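Local structure of phosphoribosylaminoimidazole-succinocarboxamide synthase (Ehrlichia chaffeensis str. Arkansas, 3KRE) at residues L43-F49 / R98-K104; L78-L82 / L214-I218; I107-E111 / Q162-N166; F122-F126 / P137-F141. The protein catalyses the ATP-dependent joining of L-aspartate to 5-amino-1-(5-phosphoribosyl)imidazole-4-carboxylate, giving SAICAR in de novo purine biosynthesis. All blocks are in the same frame, centred on the assembly; numbering follows the deposited sequence. Where two conformers were deposited one is given.

In the fold
From the N terminus, strand 44-49 comes first; strand 99-107 returns beside it to close interaction 1, with helix 67-84 in the loop between. Residues 78-82 of that helix pair with the much later loop 214-218, so interaction 2 crosses interaction 1, and the two touch where Gln47 meets the Asp216 carbonyl. Interaction 3 sets the start of strand 110-115 against the turn before helix 166-189; it is nested inside the loop of interaction 2 and meets it through Ile107 and Ala215. Interaction 4, nested in turn inside interaction 3, ties helix 120-126 to strand 133-143. Interactions 1, 3 and 4 all reach the large antiparallel sheet, with 1 and 4 about 31 Å apart between centres.

Interaction 1 of 4, residues L43-F49 / R98-K104; sequences LEVIQHF and REQLVKK. With EDO (1,2-ethanediol), chain K.
Arg98 passes at a slant over His48, its CB above one face of the ring, 4.2 Å from the ring centroid. Its NH1 turns back to Phe49 O (3.0 Å), the oxygen lying in the guanidinium plane, and also pairs with Asp51; Phe49 N in return bonds to Arg98 O. Glu99 follows with CG anti to its carbonyl carbon (chi1 -62°) and an extended chain, which brings OE2 to His48 ND1 at 2.7 Å. The bond lies close to the imidazole plane but uses the anti side of the carboxylate, while Asn96 holds OE1. An ethanediol, probably from the crystallisation liquor, takes His48 NE2 in the crystal. Gln100 points the same way as Gln47, amide planes 69° apart; a water lies within bonding distance of both OE1 atoms, though its protons cannot be assigned to both. The NE2 atoms diverge, that of Gln100 to Asn72 and that of Gln47 to the Asp216 carbonyl. Leu101 spreads its methyls, CD1 toward the Val45 carbonyl and CD2 to Glu44 OE1 at 3.6 Å. Val102 meets Val45 through their CG2 methyls (3.6 Å), within a pair of mutual backbone bonds. Beyond the last bridge, Lys104 N still bonds to Leu43 O (2.9 Å). Alternating hydrogen-bonded and non-hydrogen-bonded pairs make this an antiparallel strand pair in the enzyme's large sheet.

Interaction 2 of 4, residues L78-L82 / L214-I218; sequences LMKKL and LADEI
The helical turn 78-82, with Leu82 N bonded to Leu78 O, faces the irregular chain 214-218, and the two backbones come closest at Leu78 and Ile218, whose CA atoms are 6.6 Å apart. Ile218 sends its two branches to different partners. Its CG2, anti to its own backbone N, crosses Leu78 at CD1, 3.5 Å away. Its CD1 meets Leu82 CD1 tip to tip at 3.3 Å. Both contacts are tighter than usual, but Ile218 was modelled in two conformers, so their closeness is doubtful. The same Leu82 methyl also touches Leu214 CD2 at 3.6 Å, these two side chains lying roughly perpendicular. Met79 bends at chi2 (-83°) and carries CE into the concave side of the loop, 3.4 Å from Ala215 O and 4.0 Å from Ile218 CD1. The loop's acidic groups turn the other way: Asp216 pairs with Lys198 and Lys34, and Glu217 with Lys34 and Ser219. Helix 166-189 adds Ile182, Leu186 and Phe187 to the apolar cluster. Such packing is typical of an alpha+beta core, here joining helix 67-84 to the loop between strands 213-214 and 223-227, beside an antiparallel sheet.

Interaction 3 of 4, residues I107-E111 / Q162-N166; sequences IIPIE and QWLTN. With EDO (1,2-ethanediol), chain F.
Ile108 leans on the turn 162-166 with both ends of its branched side chain: CG2 lies 3.8 Å from Trp163 O, and CD1 meets Leu164 CD2 at 3.8 Å, the two side chains crossing at about a right angle. Pro109, at the centre of an inverse gamma turn, sets CG over one face of the Trp163 indole. This atom stands 4.2 Å from the centroid of the five-membered ring and only 3° off the normal, a CH-pi contact. Tyr143 also stacks with the indole. Ile110, in the conformer given, has CG1 beside its backbone N (chi1 -58°) and within 4.1 Å of Trp163 CE3, approaching obliquely, and its CD1 reaches Leu164 CD1 at 3.7 Å. Ile158 of helix 155-160 touches Ile110, Trp163 and Leu164 alike. The contact is made almost wholly of apolar surfaces, the Trp163 carbonyl oxygen apart, consistent with dispersion and the exclusion of water holding the turn before helix 166-189 against the start of strand 110-115.

Interaction 4 of 4, residues F122-F126 / P137-F141; sequences FSKRF and PIIEF. With EDO (1,2-ethanediol), chain L.
Glu140, its CG tucked beside the backbone N (chi1 -65°) and its chain extended, reaches out from strand 137-141 toward helix 120-126. Arg125 comes from the opposite direction, its CG held between the backbone N and the carbonyl carbon (chi1 75°) and its chain straight from there to NE. Arg125 NH2 meets Glu140 OE2 at 2.8 Å in a salt bridge. The carboxylate oxygen lies near the guanidinium plane and is approached on its syn side, though the N-H...O angle is a bent 147°. A water completes a second link, accepting from Arg125 NE at 2.7 Å and donating to Glu140 OE1 at 2.9 Å. OE1 is also held by Arg115 and Tyr142, so the carboxylate is fixed from several sides. Phe126 CE2 stands over one face of the Arg125 guanidinium, 3.3 Å from its plane. Phe122 turns its CD1 edge to Glu140 OE2 (3.8 Å) and brings CZ within 4.1 Å of Ile138 CD1, its side chain set nearly square to that of the isoleucine. With two arginines at one carboxylate, Glu140 is probably kept ionised, and the contact implies an electrostatic tie with a small apolar flank between helix 120-126 and strand 133-143.

Interaction 1 of 4, residues L43-F49 / R98-K104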
loop_
_atom_site.group_PDB
_atom_site.type_symbol
_atom_site.label_atom_id
_atom_site.label_comp_id
_atom_site.label_asym_id
_atom_site.label_seq_id
_atom_site.Cartn_x
_atom_site.Cartn_y
_atom_site.Cartn_z
ATOM N N LEU A 43 -21.616 0.540 8.336
ATOM C CA LEU A 43 -20.434 -0.310 8.454
ATOM C C LEU A 43 -19.706 -0.530 7.115
ATOM O O LEU A 43 -18.725 -1.290 7.051
ATOM C CB LEU A 43 -20.836 -1.652 9.045
ATOM C CG LEU A 43 -21.378 -1.609 10.474
ATOM C CD1 LEU A 43 -22.056 -2.965 10.781
ATOM C CD2 LEU A 43 -20.217 -1.289 11.430
ATOM N N GLU A 44 -20.194 0.106 6.060
ATOM C CA GLU A 44 -19.537 0.049 4.764
ATOM C C GLU A 44 -19.257 1.455 4.256
ATOM O O GLU A 44 -20.133 2.343 4.339
ATOM C CB GLU A 44 -20.430 -0.697 3.783
ATOM C CG GLU A 44 -20.591 -2.146 4.093
ATOM C CD GLU A 44 -21.574 -2.847 3.153
ATOM O OE1 GLU A 44 -22.305 -2.188 2.346
ATOM O OE2 GLU A 44 -21.617 -4.072 3.285
ATOM N N VAL A 45 -18.077 1.656 3.695
ATOM C CA VAL A 45 -17.694 2.937 3.126
ATOM C C VAL A 45 -17.150 2.760 1.716
ATOM O O VAL A 45 -16.835 1.630 1.297
ATOM C CB VAL A 45 -16.700 3.681 4.040
ATOM C CG1 VAL A 45 -17.429 4.101 5.315
ATOM C CG2 VAL A 45 -15.410 2.863 4.328
ATOM N N ILE A 46 -17.095 3.865 0.969
ATOM C CA ILE A 46 -16.579 3.828 -0.400
ATOM C C ILE A 46 -15.190 4.411 -0.393
ATOM O O ILE A 46 -14.978 5.527 0.102
ATOM C CB ILE A 46 -17.478 4.611 -1.395
ATOM C CG1 ILE A 46 -18.817 3.918 -1.552
ATOM C CG2 ILE A 46 -16.761 4.822 -2.786
ATOM C CD1 ILE A 46 -19.830 4.761 -2.221
ATOM N N GLN A 47 -14.228 3.648 -0.909
ATOM C CA GLN A 47 -12.882 4.143 -1.092
ATOM C C GLN A 47 -12.792 4.643 -2.525
ATOM O O GLN A 47 -12.962 3.861 -3.458
ATOM C CB GLN A 47 -11.877 3.022 -0.814
ATOM C CG GLN A 47 -10.424 3.423 -0.842
ATOM C CD GLN A 47 -9.483 2.236 -0.654
ATOM O OE1 GLN A 47 -9.489 1.286 -1.428
ATOM N NE2 GLN A 47 -8.683 2.293 0.369
ATOM N N HIS A 48 -12.575 5.960 -2.665
ATOM C CA HIS A 48 -12.599 6.647 -3.947
ATOM C C HIS A 48 -11.175 7.119 -4.243
ATOM O O HIS A 48 -10.549 7.846 -3.432
ATOM C CB HIS A 48 -13.588 7.813 -3.920
ATOM C CG HIS A 48 -13.550 8.674 -5.146
ATOM N ND1 HIS A 48 -14.564 8.669 -6.086
ATOM C CD2 HIS A 48 -12.640 9.581 -5.577
ATOM C CE1 HIS A 48 -14.268 9.523 -7.052
ATOM N NE2 HIS A 48 -13.102 10.085 -6.776
ATOM N N PHE A 49 -10.649 6.660 -5.383
ATOM C CA PHE A 49 -9.278 6.992 -5.799
ATOM C C PHE A 49 -9.242 8.270 -6.618
ATOM O O PHE A 49 -9.865 8.327 -7.677
ATOM C CB PHE A 49 -8.662 5.816 -6.575
ATOM C CG PHE A 49 -8.385 4.609 -5.712
ATOM C CD1 PHE A 49 -7.065 4.277 -5.329
ATOM C CD2 PHE A 49 -9.420 3.828 -5.251
ATOM C CE1 PHE A 49 -6.842 3.138 -4.526
ATOM C CE2 PHE A 49 -9.177 2.716 -4.443
ATOM C CZ PHE A 49 -7.899 2.393 -4.099
ATOM N N ARG A 98 -13.405 4.284 -10.235
ATOM C CA ARG A 98 -12.639 4.973 -9.195
ATOM C C ARG A 98 -12.882 4.454 -7.794
ATOM O O ARG A 98 -12.187 4.866 -6.866
ATOM C CB ARG A 98 -13.000 6.449 -9.204
ATOM C CG ARG A 98 -12.327 7.168 -10.325
ATOM C CD ARG A 98 -12.428 8.638 -10.179
ATOM N NE ARG A 98 -11.821 9.207 -11.359
ATOM C CZ ARG A 98 -10.515 9.390 -11.526
ATOM N NH1 ARG A 98 -9.659 9.124 -10.558
ATOM N NH2 ARG A 98 -10.079 9.868 -12.677
ATOM N N GLU A 99 -13.870 3.569 -7.639
ATOM C CA GLU A 99 -14.397 3.281 -6.304
ATOM C C GLU A 99 -14.515 1.817 -6.015
ATOM O O GLU A 99 -14.821 1.012 -6.887
ATOM C CB GLU A 99 -15.764 3.940 -6.103
ATOM C CG GLU A 99 -15.675 5.449 -6.191
ATOM C CD GLU A 99 -16.972 6.177 -6.007
ATOM O OE1 GLU A 99 -18.057 5.587 -6.202
ATOM O OE2 GLU A 99 -16.895 7.382 -5.687
ATOM N N GLN A 100 -14.276 1.494 -4.767
ATOM C CA GLN A 100 -14.560 0.160 -4.258
ATOM C C GLN A 100 -15.256 0.305 -2.923
ATOM O O GLN A 100 -15.054 1.290 -2.215
ATOM C CB GLN A 100 -13.291 -0.709 -4.177
ATOM C CG GLN A 100 -12.098 -0.101 -3.625
ATOM C CD GLN A 100 -10.869 -0.953 -3.837
ATOM O OE1 GLN A 100 -10.578 -1.817 -3.028
ATOM N NE2 GLN A 100 -10.096 -0.660 -4.905
ATOM N N LEU A 101 -16.094 -0.666 -2.620
ATOM C CA LEU A 101 -16.801 -0.776 -1.363
ATOM C C LEU A 101 -15.902 -1.535 -0.402
ATOM O O LEU A 101 -15.417 -2.636 -0.714
ATOM C CB LEU A 101 -18.102 -1.543 -1.543
ATOM C CG LEU A 101 -19.095 -1.471 -0.372
ATOM C CD1 LEU A 101 -19.591 -0.006 -0.171
ATOM C CD2 LEU A 101 -20.270 -2.427 -0.583
ATOM N N VAL A 102 -15.706 -0.962 0.775
ATOM C CA VAL A 102 -14.867 -1.578 1.785
ATOM C C VAL A 102 -15.500 -1.477 3.177
ATOM O O VAL A 102 -16.387 -0.618 3.449
ATOM C CB VAL A 102 -13.461 -0.932 1.831
ATOM C CG1 VAL A 102 -12.740 -1.007 0.477
ATOM C CG2 VAL A 102 -13.578 0.537 2.302
ATOM N N LYS A 103 -15.022 -2.351 4.060
ATOM C CA LYS A 103 -15.466 -2.397 5.447
ATOM C C LYS A 103 -15.066 -1.094 6.131
ATOM O O LYS A 103 -13.961 -0.651 5.950
ATOM C CB LYS A 103 -14.799 -3.559 6.192
ATOM C CG LYS A 103 -15.200 -4.960 5.715
ATOM C CD LYS A 103 -14.563 -6.088 6.587
ATOM C CE LYS A 103 -15.602 -6.985 7.312
ATOM N NZ LYS A 103 -16.776 -6.239 7.788
ATOM N N LYS A 104 -15.926 -0.553 6.964
ATOM C CA LYS A 104 -15.559 0.549 7.803
ATOM C C LYS A 104 -14.817 -0.045 9.005
ATOM O O LYS A 104 -15.402 -0.741 9.839
ATOM C CB LYS A 104 -16.774 1.366 8.218
ATOM C CG LYS A 104 -16.415 2.679 8.933
ATOM C CD LYS A 104 -17.645 3.503 9.284
ATOM C CE LYS A 104 -17.241 4.954 9.652
ATOM N NZ LYS A 104 -18.446 5.819 9.993
HETATM C C1 EDO K . -11.052 12.228 -9.239
HETATM O O1 EDO K . -11.493 12.211 -7.880
HETATM C C2 EDO K . -10.158 13.443 -9.543
HETATM O O2 EDO K . -8.842 13.432 -8.916
HETATM O O HOH W 1 -18.594 -4.031 6.781
HETATM O O HOH W 2 -8.093 -1.257 -1.930
#

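Interaction 2 of 4, residues L78-L82 / L214-I218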
loop_
_atom_site.group_PDB
_atom_site.type_symbol
_atom_site.label_atom_id
_atom_site.label_comp_id
_atom_site.label_asym_id
_atom_site.label_seq_id
_atom_site.Cartn_x
_atom_site.Cartn_y
_atom_site.Cartn_z
ATOM N N LEU A 78 -5.351 -6.969 -6.454
ATOM C CA LEU A 78 -4.392 -7.519 -5.486
ATOM C C LEU A 78 -5.030 -7.870 -4.125
ATOM O O LEU A 78 -4.685 -8.907 -3.517
ATOM C CB LEU A 78 -3.210 -6.553 -5.302
ATOM C CG LEU A 78 -2.312 -6.391 -6.563
ATOM C CD1 LEU A 78 -1.233 -5.333 -6.322
ATOM C CD2 LEU A 78 -1.669 -7.733 -7.152
ATOM N N MET A 79 -5.992 -7.071 -3.677
ATOM C CA MET A 79 -6.736 -7.429 -2.462
ATOM C C MET A 79 -7.386 -8.819 -2.636
ATOM O O MET A 79 -7.266 -9.689 -1.779
ATOM C CB MET A 79 -7.830 -6.381 -2.140
ATOM C CG MET A 79 -7.334 -5.007 -1.616
ATOM S SD MET A 79 -7.010 -5.047 0.152
ATOM C CE MET A 79 -6.178 -3.473 0.410
ATOM N N LYS A 80 -8.063 -9.029 -3.762
ATOM C CA LYS A 80 -8.692 -10.289 -4.039
ATOM C C LYS A 80 -7.696 -11.442 -4.142
ATOM O O LYS A 80 -7.986 -12.521 -3.651
ATOM C CB LYS A 80 -9.556 -10.183 -5.300
ATOM C CG LYS A 80 -10.178 -11.466 -5.751
ATOM C CD LYS A 80 -11.144 -12.057 -4.687
ATOM C CE LYS A 80 -12.121 -13.032 -5.312
ATOM N NZ LYS A 80 -11.396 -14.214 -5.881
ATOM N N LYS A 81 -6.532 -11.222 -4.763
ATOM C CA LYS A 81 -5.474 -12.231 -4.747
ATOM C C LYS A 81 -5.031 -12.603 -3.341
ATOM O O LYS A 81 -4.787 -13.770 -3.045
ATOM C CB LYS A 81 -4.294 -11.746 -5.565
ATOM C CG LYS A 81 -4.530 -11.720 -7.076
ATOM C CD LYS A 81 -4.897 -13.085 -7.579
ATOM C CE LYS A 81 -5.008 -13.138 -9.074
ATOM N NZ LYS A 81 -4.778 -14.541 -9.542
ATOM N N LEU A 82 -4.962 -11.616 -2.465
ATOM C CA LEU A 82 -4.591 -11.847 -1.075
ATOM C C LEU A 82 -5.708 -12.531 -0.317
ATOM O O LEU A 82 -5.447 -13.465 0.414
ATOM C CB LEU A 82 -4.172 -10.557 -0.385
ATOM C CG LEU A 82 -2.900 -9.896 -0.931
ATOM C CD1 LEU A 82 -2.689 -8.520 -0.260
ATOM C CD2 LEU A 82 -1.669 -10.806 -0.707
ATOM N N LEU A 214 -6.241 -6.030 6.431
ATOM C CA LEU A 214 -5.484 -5.193 5.520
ATOM C C LEU A 214 -6.388 -4.085 4.939
ATOM O O LEU A 214 -7.510 -4.340 4.463
ATOM C CB LEU A 214 -4.884 -6.013 4.383
ATOM C CG LEU A 214 -3.862 -5.282 3.522
ATOM C CD1 LEU A 214 -2.586 -4.979 4.321
ATOM C CD2 LEU A 214 -3.566 -6.167 2.316
ATOM N N ALA A 215 -5.877 -2.863 4.961
ATOM C CA ALA A 215 -6.673 -1.692 4.548
ATOM C C ALA A 215 -5.896 -0.849 3.529
ATOM O O ALA A 215 -5.015 -1.363 2.849
ATOM C CB ALA A 215 -7.030 -0.913 5.772
ATOM N N ASP A 216 -6.224 0.446 3.423
ATOM C CA ASP A 216 -5.589 1.351 2.455
ATOM C C ASP A 216 -5.571 0.738 1.054
ATOM O O ASP A 216 -6.610 0.255 0.620
ATOM C CB ASP A 216 -4.206 1.791 2.915
ATOM C CG ASP A 216 -3.733 3.039 2.179
ATOM O OD1 ASP A 216 -4.451 4.032 2.235
ATOM O OD2 ASP A 216 -2.718 2.997 1.460
ATOM N N GLU A 217 -4.442 0.762 0.341
ATOM C CA GLU A 217 -4.405 0.247 -1.014
ATOM C C GLU A 217 -3.121 -0.499 -1.252
ATOM O O GLU A 217 -2.116 -0.298 -0.540
ATOM C CB GLU A 217 -4.517 1.387 -2.019
ATOM C CG GLU A 217 -3.343 2.352 -1.959
ATOM C CD GLU A 217 -3.519 3.530 -2.899
ATOM O OE1 GLU A 217 -3.267 3.394 -4.119
ATOM O OE2 GLU A 217 -3.938 4.585 -2.417
ATOM N N ILE A 218 -3.147 -1.339 -2.274
ATOM C CA ILE A 218 -1.949 -1.990 -2.756
ATOM C C ILE A 218 -1.856 -1.619 -4.214
ATOM O O ILE A 218 -2.579 -2.141 -5.047
ATOM C CB ILE A 218 -2.013 -3.511 -2.610
ATOM C CG1 ILE A 218 -2.341 -3.891 -1.149
ATOM C CG2 ILE A 218 -0.681 -4.147 -3.098
ATOM C CD1 ILE A 218 -2.906 -5.301 -1.086
#

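Interaction 3 of 4, residues I107-E111 / Q162-N166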
loop_
_atom_site.group_PDB
_atom_site.type_symbol
_atom_site.label_atom_id
_atom_site.label_comp_id
_atom_site.label_asym_id
_atom_site.label_seq_id
_atom_site.Cartn_x
_atom_site.Cartn_y
_atom_site.Cartn_z
ATOM N N ILE A 107 -8.351 2.347 11.623
ATOM C CA ILE A 107 -7.024 2.083 11.094
ATOM C C ILE A 107 -6.052 2.234 12.254
ATOM O O ILE A 107 -6.135 3.191 13.022
ATOM C CB ILE A 107 -6.662 3.031 9.942
ATOM C CG1 ILE A 107 -7.665 2.876 8.794
ATOM C CG2 ILE A 107 -5.239 2.759 9.401
ATOM C CD1 ILE A 107 -7.724 1.473 8.241
ATOM N N ILE A 108 -5.163 1.273 12.398
ATOM C CA ILE A 108 -4.058 1.348 13.354
ATOM C C ILE A 108 -3.013 2.338 12.791
ATOM O O ILE A 108 -2.645 2.270 11.634
ATOM C CB ILE A 108 -3.449 -0.050 13.583
ATOM C CG1 ILE A 108 -4.487 -1.006 14.183
ATOM C CG2 ILE A 108 -2.139 0.003 14.422
ATOM C CD1 ILE A 108 -4.342 -2.379 13.690
ATOM N N PRO A 109 -2.520 3.256 13.613
ATOM C CA PRO A 109 -1.775 4.357 13.001
ATOM C C PRO A 109 -0.298 4.023 12.773
ATOM O O PRO A 109 0.585 4.834 13.124
ATOM C CB PRO A 109 -1.921 5.459 14.039
ATOM C CG PRO A 109 -1.843 4.732 15.306
ATOM C CD PRO A 109 -2.524 3.376 15.081
ATOM N N ILE A 110 -0.057 2.851 12.174
ATOM C CA ILE A 110 1.279 2.349 11.813
ATOM C C ILE A 110 1.324 2.079 10.310
ATOM O O ILE A 110 0.362 1.522 9.769
ATOM C CB ILE A 110 1.558 0.997 12.521
ATOM C CG1 ILE A 110 1.450 1.144 14.042
ATOM C CG2 ILE A 110 2.925 0.442 12.107
ATOM C CD1 ILE A 110 1.523 -0.182 14.801
ATOM N N GLU A 111 2.410 2.430 9.652
ATOM C CA GLU A 111 2.684 2.005 8.279
ATOM C C GLU A 111 3.724 0.904 8.416
ATOM O O GLU A 111 4.729 1.102 9.100
ATOM C CB GLU A 111 3.256 3.141 7.477
ATOM C CG GLU A 111 2.256 4.255 7.299
ATOM C CD GLU A 111 2.735 5.283 6.340
ATOM O OE1 GLU A 111 3.685 6.019 6.685
ATOM O OE2 GLU A 111 2.150 5.377 5.253
ATOM N N GLN A 162 0.565 1.108 23.167
ATOM C CA GLN A 162 -0.582 0.219 23.048
ATOM C C GLN A 162 -1.317 0.366 21.711
ATOM O O GLN A 162 -2.524 0.227 21.643
ATOM C CB GLN A 162 -1.506 0.379 24.258
ATOM C CG GLN A 162 -0.819 -0.035 25.547
ATOM C CD GLN A 162 -1.751 -0.065 26.727
ATOM O OE1 GLN A 162 -2.140 -1.142 27.191
ATOM N NE2 GLN A 162 -2.139 1.100 27.208
ATOM N N TRP A 163 -0.565 0.605 20.642
ATOM C CA TRP A 163 -1.132 0.598 19.305
ATOM C C TRP A 163 -1.433 -0.820 18.838
ATOM O O TRP A 163 -2.380 -1.022 18.078
ATOM C CB TRP A 163 -0.226 1.278 18.317
ATOM C CG TRP A 163 0.003 2.692 18.630
ATOM C CD1 TRP A 163 -0.821 3.544 19.337
ATOM C CD2 TRP A 163 1.126 3.461 18.235
ATOM N NE1 TRP A 163 -0.250 4.784 19.420
ATOM C CE2 TRP A 163 0.943 4.767 18.740
ATOM C CE3 TRP A 163 2.278 3.176 17.509
ATOM C CZ2 TRP A 163 1.871 5.784 18.529
ATOM C CZ3 TRP A 163 3.211 4.185 17.303
ATOM C CH2 TRP A 163 2.998 5.478 17.805
ATOM N N LEU A 164 -0.611 -1.775 19.311
ATOM C CA LEU A 164 -0.847 -3.205 19.158
ATOM C C LEU A 164 -0.422 -3.920 20.446
ATOM O O LEU A 164 0.410 -3.420 21.209
ATOM C CB LEU A 164 -0.033 -3.772 17.993
ATOM C CG LEU A 164 -0.311 -3.232 16.598
ATOM C CD1 LEU A 164 0.761 -3.715 15.638
ATOM C CD2 LEU A 164 -1.732 -3.592 16.128
ATOM N N THR A 165 -1.026 -5.069 20.691
ATOM C CA THR A 165 -0.553 -5.988 21.706
ATOM C C THR A 165 0.641 -6.787 21.184
ATOM O O THR A 165 0.979 -6.766 19.995
ATOM C CB THR A 165 -1.635 -7.008 22.102
ATOM O OG1 THR A 165 -1.873 -7.888 20.988
ATOM C CG2 THR A 165 -2.906 -6.316 22.533
ATOM N N ASN A 166 1.280 -7.501 22.096
ATOM C CA ASN A 166 2.395 -8.375 21.739
ATOM C C ASN A 166 1.971 -9.366 20.677
ATOM O O ASN A 166 2.665 -9.531 19.680
ATOM C CB ASN A 166 2.947 -9.115 22.966
ATOM C CG ASN A 166 4.318 -8.643 23.354
ATOM O OD1 ASN A 166 5.298 -8.901 22.637
ATOM N ND2 ASN A 166 4.409 -7.943 24.475
HETATM C C1 EDO F . 6.567 6.275 6.159
HETATM O O1 EDO F . 5.732 7.017 5.260
HETATM C C2 EDO F . 7.431 5.356 5.337
HETATM O O2 EDO F . 8.293 6.203 4.588
#

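Interaction 4 of 4, residues F122-F126 / P137-F141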
loop_
_atom_site.group_PDB
_atom_site.type_symbol
_atom_site.label_atom_id
_atom_site.label_comp_id
_atom_site.label_asym_id
_atom_site.label_seq_id
_atom_site.Cartn_x
_atom_site.Cartn_y
_atom_site.Cartn_z
ATOM N N PHE A 122 15.771 4.371 2.626
ATOM C CA PHE A 122 16.610 3.309 3.176
ATOM C C PHE A 122 17.986 3.403 2.533
ATOM O O PHE A 122 19.002 3.466 3.222
ATOM C CB PHE A 122 15.986 1.917 2.940
ATOM C CG PHE A 122 16.770 0.801 3.546
ATOM C CD1 PHE A 122 16.404 0.249 4.779
ATOM C CD2 PHE A 122 17.896 0.310 2.913
ATOM C CE1 PHE A 122 17.147 -0.760 5.345
ATOM C CE2 PHE A 122 18.659 -0.675 3.485
ATOM C CZ PHE A 122 18.266 -1.231 4.705
ATOM N N SER A 123 18.017 3.402 1.200
ATOM C CA SER A 123 19.289 3.528 0.471
ATOM C C SER A 123 20.042 4.741 0.906
ATOM O O SER A 123 21.255 4.664 1.112
ATOM C CB SER A 123 19.048 3.687 -1.013
ATOM O OG SER A 123 18.425 2.553 -1.504
ATOM N N LYS A 124 19.321 5.858 1.039
ATOM C CA LYS A 124 19.973 7.130 1.347
ATOM C C LYS A 124 20.583 7.096 2.750
ATOM O O LYS A 124 21.733 7.463 2.920
ATOM C CB LYS A 124 19.029 8.332 1.217
ATOM C CG LYS A 124 18.569 8.676 -0.225
ATOM C CD LYS A 124 17.513 9.829 -0.202
ATOM C CE LYS A 124 16.469 9.758 -1.338
ATOM N NZ LYS A 124 15.104 9.156 -0.966
ATOM N N ARG A 125 19.825 6.647 3.746
ATOM C CA ARG A 125 20.310 6.748 5.138
ATOM C C ARG A 125 21.371 5.718 5.545
ATOM O O ARG A 125 22.134 5.968 6.502
ATOM C CB ARG A 125 19.129 6.809 6.126
ATOM C CG ARG A 125 18.411 5.522 6.381
ATOM C CD ARG A 125 17.045 5.772 6.970
ATOM N NE ARG A 125 16.440 4.553 7.513
ATOM C CZ ARG A 125 16.678 4.056 8.726
ATOM N NH1 ARG A 125 17.547 4.657 9.549
ATOM N NH2 ARG A 125 16.079 2.926 9.098
ATOM N N PHE A 126 21.455 4.594 4.822
ATOM C CA PHE A 126 22.490 3.593 5.047
ATOM C C PHE A 126 23.587 3.648 3.980
ATOM O O PHE A 126 24.543 2.875 4.047
ATOM C CB PHE A 126 21.877 2.181 5.131
ATOM C CG PHE A 126 20.960 2.010 6.304
ATOM C CD1 PHE A 126 21.454 2.028 7.580
ATOM C CD2 PHE A 126 19.578 1.909 6.128
ATOM C CE1 PHE A 126 20.609 1.899 8.686
ATOM C CE2 PHE A 126 18.723 1.801 7.216
ATOM C CZ PHE A 126 19.245 1.784 8.507
ATOM N N PRO A 137 13.782 -10.391 3.817
ATOM C CA PRO A 137 13.084 -9.075 3.807
ATOM C C PRO A 137 13.205 -8.306 5.119
ATOM O O PRO A 137 13.221 -8.903 6.216
ATOM C CB PRO A 137 11.609 -9.432 3.570
ATOM C CG PRO A 137 11.598 -10.834 3.077
ATOM C CD PRO A 137 12.884 -11.511 3.515
ATOM N N ILE A 138 13.238 -6.987 4.999
ATOM C CA ILE A 138 13.330 -6.096 6.126
ATOM C C ILE A 138 12.020 -5.325 6.336
ATOM O O ILE A 138 11.607 -4.547 5.490
ATOM C CB ILE A 138 14.489 -5.083 5.962
ATOM C CG1 ILE A 138 15.812 -5.827 5.901
ATOM C CG2 ILE A 138 14.506 -4.081 7.150
ATOM C CD1 ILE A 138 17.023 -5.002 5.539
ATOM N N ILE A 139 11.435 -5.516 7.508
ATOM C CA ILE A 139 10.265 -4.817 7.932
ATOM C C ILE A 139 10.689 -3.643 8.788
ATOM O O ILE A 139 11.492 -3.803 9.714
ATOM C CB ILE A 139 9.349 -5.694 8.746
ATOM C CG1 ILE A 139 8.772 -6.764 7.830
ATOM C CG2 ILE A 139 8.201 -4.849 9.375
ATOM C CD1 ILE A 139 7.896 -7.759 8.510
ATOM N N GLU A 140 10.142 -2.494 8.465
ATOM C CA GLU A 140 10.260 -1.293 9.292
ATOM C C GLU A 140 8.875 -0.717 9.584
ATOM O O GLU A 140 7.981 -0.751 8.718
ATOM C CB GLU A 140 11.105 -0.265 8.575
ATOM C CG GLU A 140 12.598 -0.613 8.317
ATOM C CD GLU A 140 13.354 0.496 7.608
ATOM O OE1 GLU A 140 12.800 1.050 6.638
ATOM O OE2 GLU A 140 14.485 0.826 8.022
ATOM N N PHE A 141 8.707 -0.174 10.792
ATOM C CA PHE A 141 7.443 0.411 11.227
ATOM C C PHE A 141 7.531 1.919 11.326
ATOM O O PHE A 141 8.541 2.439 11.796
ATOM C CB PHE A 141 7.067 -0.136 12.605
ATOM C CG PHE A 141 6.809 -1.601 12.617
ATOM C CD1 PHE A 141 5.628 -2.106 12.098
ATOM C CD2 PHE A 141 7.744 -2.498 13.153
ATOM C CE1 PHE A 141 5.354 -3.462 12.130
ATOM C CE2 PHE A 141 7.483 -3.877 13.154
ATOM C CZ PHE A 141 6.289 -4.357 12.649
HETATM C C1 EDO L . 13.268 -11.775 8.490
HETATM O O1 EDO L . 13.139 -11.696 7.054
HETATM C C2 EDO L . 14.624 -11.203 8.912
HETATM O O2 EDO L . 14.934 -9.983 8.182
HETATM O O HOH W 3 14.589 3.278 5.996
#